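Pectate lyase/Amb allergen (Acidovorax citrulli, PDB 4HWV) probably cleaves pectate, a polysaccharide of plant cell walls, by calcium-dependent beta-elimination as a secreted lyase. Local coordinates at residues R102-G106 and S107-S111; A152-Q155 and R156-T160. All blocks are in the same frame, centred on the assembly; numbering follows the deposited sequence.

Contact 1. Residues R102-G106 and S107-S111; sequences RYVAG and SCASS
The peptide carbonyl of Tyr103 is met by the hydroxyl of Ser107: OG donates to O over 2.8 Å, tilted 17° from the carbonyl plane. The ring of Tyr103 turns the other way; it stacks with Tyr98, and its OH bonds to Asn90. In Ser107 a chi1 of 75° sets OG between the backbone N and the carbonyl carbon, where it also accepts from Ala109 N at 3.2 Å. One small hydroxyl thus closes the helix ending at Ala105 and caps the next one, which is why serine suits the corner.

Ser110 reaches back from one turn further on. In the conformer described, its OG is 2.8 Å from both Val104 O and Ala105 O and 3.0 Å from Ser107 O; which carbonyl takes its single proton is unsettled. Beside this polar cluster, the CG1 branch of Val104 packs on CB of Ala109 at 3.9 Å; two compact apolar residues let the helices come close. Gly106, past the helix end, adds no bulk near Arg102 O. The disulfide from Cys108 to Cys150 ties the second helix to helix 143-159. This is a tight junction between two short helices, the second opened by a serine N-cap.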
loop_
_atom_site.group_PDB
_atom_site.type_symbol
_atom_site.label_atom_id
_atom_site.label_comp_id
_atom_site.label_asym_id
_atom_site.label_seq_id
_atom_site.Cartn_x
_atom_site.Cartn_y
_atom_site.Cartn_z
ATOM N N ARG A 102 8.579 2.098 20.176
ATOM C CA ARG A 102 7.763 2.558 21.293
ATOM C C ARG A 102 7.209 1.367 22.093
ATOM O O ARG A 102 7.212 1.369 23.320
ATOM C CB ARG A 102 6.602 3.423 20.765
ATOM C CG ARG A 102 6.973 4.879 20.392
ATOM C CD ARG A 102 6.422 5.842 21.462
ATOM N NE ARG A 102 7.200 5.632 22.677
ATOM C CZ ARG A 102 8.371 6.202 22.934
ATOM N NH1 ARG A 102 8.904 7.072 22.081
ATOM N NH2 ARG A 102 8.999 5.894 24.053
ATOM N N TYR A 103 6.702 0.361 21.381
ATOM C CA TYR A 103 6.150 -0.801 22.068
ATOM C C TYR A 103 7.215 -1.524 22.889
ATOM O O TYR A 103 6.938 -1.984 24.001
ATOM C CB TYR A 103 5.488 -1.768 21.088
ATOM C CG TYR A 103 4.106 -1.339 20.647
ATOM C CD1 TYR A 103 3.079 -1.220 21.575
ATOM C CD2 TYR A 103 3.812 -1.106 19.314
ATOM C CE1 TYR A 103 1.817 -0.844 21.196
ATOM C CE2 TYR A 103 2.529 -0.733 18.916
ATOM C CZ TYR A 103 1.544 -0.611 19.864
ATOM O OH TYR A 103 0.273 -0.262 19.493
ATOM N N VAL A 104 8.430 -1.613 22.354
ATOM C CA VAL A 104 9.530 -2.227 23.099
ATOM C C VAL A 104 9.898 -1.371 24.327
ATOM O O VAL A 104 10.005 -1.885 25.446
ATOM C CB VAL A 104 10.751 -2.466 22.198
ATOM C CG1 VAL A 104 11.977 -2.870 23.034
ATOM C CG2 VAL A 104 10.397 -3.522 21.143
ATOM N N ALA A 105 10.058 -0.065 24.114
ATOM C CA ALA A 105 10.489 0.844 25.176
ATOM C C ALA A 105 9.453 0.996 26.280
ATOM O O ALA A 105 9.811 1.232 27.427
ATOM C CB ALA A 105 10.835 2.218 24.594
ATOM N N GLY A 106 8.173 0.855 25.941
ATOM C CA GLY A 106 7.096 1.161 26.876
ATOM C C GLY A 106 6.455 -0.088 27.474
ATOM O O GLY A 106 5.401 -0.008 28.114
ATOM N N SER A 107 7.106 -1.231 27.284
ATOM C CA SER A 107 6.637 -2.511 27.795
ATOM C C SER A 107 7.775 -3.216 28.511
ATOM O O SER A 107 8.923 -2.710 28.568
ATOM C CB SER A 107 6.117 -3.406 26.675
ATOM O OG SER A 107 7.218 -3.946 25.942
ATOM N N CYS A 108 7.474 -4.393 29.043
ATOM C CA CYS A 108 8.475 -5.169 29.767
ATOM C C CYS A 108 9.599 -5.703 28.864
ATOM O O CYS A 108 10.598 -6.197 29.358
ATOM C CB CYS A 108 7.839 -6.278 30.629
ATOM S SG CYS A 108 6.505 -7.298 29.921
ATOM N N ALA A 109 9.452 -5.583 27.546
ATOM C CA ALA A 109 10.568 -5.877 26.632
ATOM C C ALA A 109 11.807 -5.092 27.048
ATOM O O ALA A 109 12.919 -5.604 27.007
ATOM C CB ALA A 109 10.196 -5.535 25.197
ATOM N N SER A 110 11.606 -3.852 27.472
ATOM C CA SER A 110 12.697 -3.029 27.984
ATOM C C SER A 110 12.814 -3.040 29.513
ATOM O O SER A 110 13.911 -3.201 30.054
ATOM C CB SER A 110 12.554 -1.594 27.481
ATOM O OG SER A 110 11.298 -1.069 27.847
ATOM N N SER A 111 11.697 -2.855 30.213
ATOM C CA SER A 111 11.753 -2.715 31.674
ATOM C C SER A 111 12.149 -3.990 32.412
ATOM O O SER A 111 12.709 -3.934 33.498
ATOM C CB SER A 111 10.431 -2.169 32.230
ATOM O OG SER A 111 9.404 -3.132 32.106
#

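Contact 2. Residues A152-Q155 and R156-T160; sequences AELQ and RRVVT
Val159 and Gln155 meet through main chain and side chain alike, in the last turn of a helix. Among the backbone bonds, Arg156 N to Ala152 O (2.8 Å) and Arg157 N to Glu153 O continue the regular pattern. Gln155 O takes two donors: Val159 N lies nearly along the C=O axis at 2.8 Å, whereas Val158 N stands above the carbonyl plane at 3.0 Å. Val158 N bonds only weakly to Leu154 O, its alpha-helical partner. Thr160 leaves the helix with its N bonded to Arg156 O and, in the conformer described, its OG1 donating to the same oxygen over 2.8 Å.

The charged contacts are looser. Water 1 joins Glu153 OE1, weakly, to Arg156 NE, which it meets in the guanidinium plane at 2.9 Å. Arg156 NH2 forms a salt bridge with Glu225. With CG anti to the backbone N (chi1 -177°) and a bend at chi2, Glu153 brings its OE2 to 3.7 Å from CD of Arg157, a contact with the aliphatic chain.

Of the apolar contacts, CG of Gln155 lies against CG1 of Val159 at 3.8 Å, while the amide bonds to Asp208 and Asn90. Tyr103 of helix 100-105 covers Leu154, Gln155, Val158 and Val159, and beyond Val159 the chain passes straight into strand 160-163, beside strand 182-185.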
loop_
_atom_site.group_PDB
_atom_site.type_symbol
_atom_site.label_atom_id
_atom_site.label_comp_id
_atom_site.label_asym_id
_atom_site.label_seq_id
_atom_site.Cartn_x
_atom_site.Cartn_y
_atom_site.Cartn_z
ATOM N N ALA A 152 4.154 -7.315 22.230
ATOM C CA ALA A 152 2.919 -7.709 21.544
ATOM C C ALA A 152 1.709 -7.521 22.439
ATOM O O ALA A 152 0.630 -7.187 21.958
ATOM C CB ALA A 152 3.006 -9.168 21.086
ATOM N N GLU A 153 1.876 -7.788 23.733
ATOM C CA GLU A 153 0.779 -7.636 24.678
ATOM C C GLU A 153 0.328 -6.185 24.791
ATOM O O GLU A 153 -0.870 -5.908 24.865
ATOM C CB GLU A 153 1.162 -8.174 26.051
ATOM C CG GLU A 153 0.013 -8.099 27.042
ATOM C CD GLU A 153 -1.113 -9.026 26.674
ATOM O OE1 GLU A 153 -0.851 -10.123 26.129
ATOM O OE2 GLU A 153 -2.264 -8.659 26.927
ATOM N N LEU A 154 1.283 -5.256 24.813
ATOM C CA LEU A 154 0.936 -3.834 24.808
ATOM C C LEU A 154 0.247 -3.468 23.489
ATOM O O LEU A 154 -0.780 -2.804 23.509
ATOM C CB LEU A 154 2.171 -2.958 25.071
ATOM C CG LEU A 154 1.915 -1.441 25.074
ATOM C CD1 LEU A 154 0.818 -1.063 26.074
ATOM C CD2 LEU A 154 3.190 -0.670 25.366
ATOM N N GLN A 155 0.770 -3.917 22.346
ATOM C CA GLN A 155 0.074 -3.622 21.095
ATOM C C GLN A 155 -1.350 -4.179 21.088
ATOM O O GLN A 155 -2.273 -3.498 20.648
ATOM C CB GLN A 155 0.879 -4.093 19.856
ATOM C CG GLN A 155 0.166 -3.733 18.553
ATOM C CD GLN A 155 1.040 -3.841 17.325
ATOM O OE1 GLN A 155 1.722 -4.846 17.136
ATOM N NE2 GLN A 155 1.054 -2.793 16.504
ATOM N N ARG A 156 -1.521 -5.402 21.587
ATOM C CA ARG A 156 -2.854 -5.995 21.674
ATOM C C ARG A 156 -3.821 -5.090 22.433
ATOM O O ARG A 156 -4.952 -4.854 21.997
ATOM C CB ARG A 156 -2.773 -7.358 22.348
ATOM C CG ARG A 156 -4.110 -8.064 22.384
ATOM C CD ARG A 156 -4.029 -9.372 23.158
ATOM N NE ARG A 156 -3.209 -10.416 22.525
ATOM C CZ ARG A 156 -3.639 -11.262 21.587
ATOM N NH1 ARG A 156 -4.873 -11.177 21.111
ATOM N NH2 ARG A 156 -2.829 -12.206 21.122
ATOM N N ARG A 157 -3.356 -4.550 23.559
ATOM C CA ARG A 157 -4.195 -3.712 24.404
ATOM C C ARG A 157 -4.474 -2.330 23.794
ATOM O O ARG A 157 -5.420 -1.643 24.202
ATOM C CB ARG A 157 -3.565 -3.607 25.783
ATOM C CG ARG A 157 -3.569 -4.983 26.499
ATOM C CD ARG A 157 -2.750 -5.048 27.783
ATOM N NE ARG A 157 -3.361 -4.222 28.809
ATOM C CZ ARG A 157 -2.798 -3.123 29.292
ATOM N NH1 ARG A 157 -1.607 -2.763 28.847
ATOM N NH2 ARG A 157 -3.417 -2.398 30.223
ATOM N N VAL A 158 -3.696 -1.943 22.788
ATOM C CA VAL A 158 -3.928 -0.697 22.081
ATOM C C VAL A 158 -4.850 -0.913 20.875
ATOM O O VAL A 158 -5.821 -0.188 20.688
ATOM C CB VAL A 158 -2.581 -0.095 21.629
ATOM C CG1 VAL A 158 -2.783 1.099 20.711
ATOM C CG2 VAL A 158 -1.774 0.324 22.843
ATOM N N VAL A 159 -4.528 -1.893 20.032
ATOM C CA VAL A 159 -5.197 -1.983 18.742
ATOM C C VAL A 159 -6.524 -2.742 18.801
ATOM O O VAL A 159 -7.308 -2.669 17.853
ATOM C CB VAL A 159 -4.300 -2.607 17.629
ATOM C CG1 VAL A 159 -2.991 -1.824 17.494
ATOM C CG2 VAL A 159 -4.047 -4.101 17.881
ATOM N N THR A 160 -6.762 -3.480 19.891
ATOM C CA THR A 160 -8.017 -4.221 20.049
ATOM C C THR A 160 -9.056 -3.354 20.750
ATOM O O THR A 160 -8.777 -2.815 21.826
ATOM C CB THR A 160 -7.815 -5.498 20.875
ATOM O OG1 THR A 160 -6.747 -6.259 20.311
ATOM C CG2 THR A 160 -9.053 -6.343 20.842
HETATM O O HOH W 1 -0.366 -10.544 22.842
#

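Overall arrangement
Both contacts mix buried and exposed residues, but the centre of contact 2 lies about 17 Å from the centre of the chain, against about 28 Å for that of contact 1. They share no element, but touch where Tyr103 of helix 100-105 packs on helix 143-159, its CE1 3.3 Å from CA of Gln155; Asn90 bonds to both their side chains. Contact 1 turns a corner between helices, with small serine hydroxyls among its carbonyls; NH1 of Arg102, in the conformer described, hydrogen-bonds to His259 O of the second subunit. Contact 2 ends one long helix bearing long charged side chains, and the side chain of Arg156 is about 9 Å from the calcium ion.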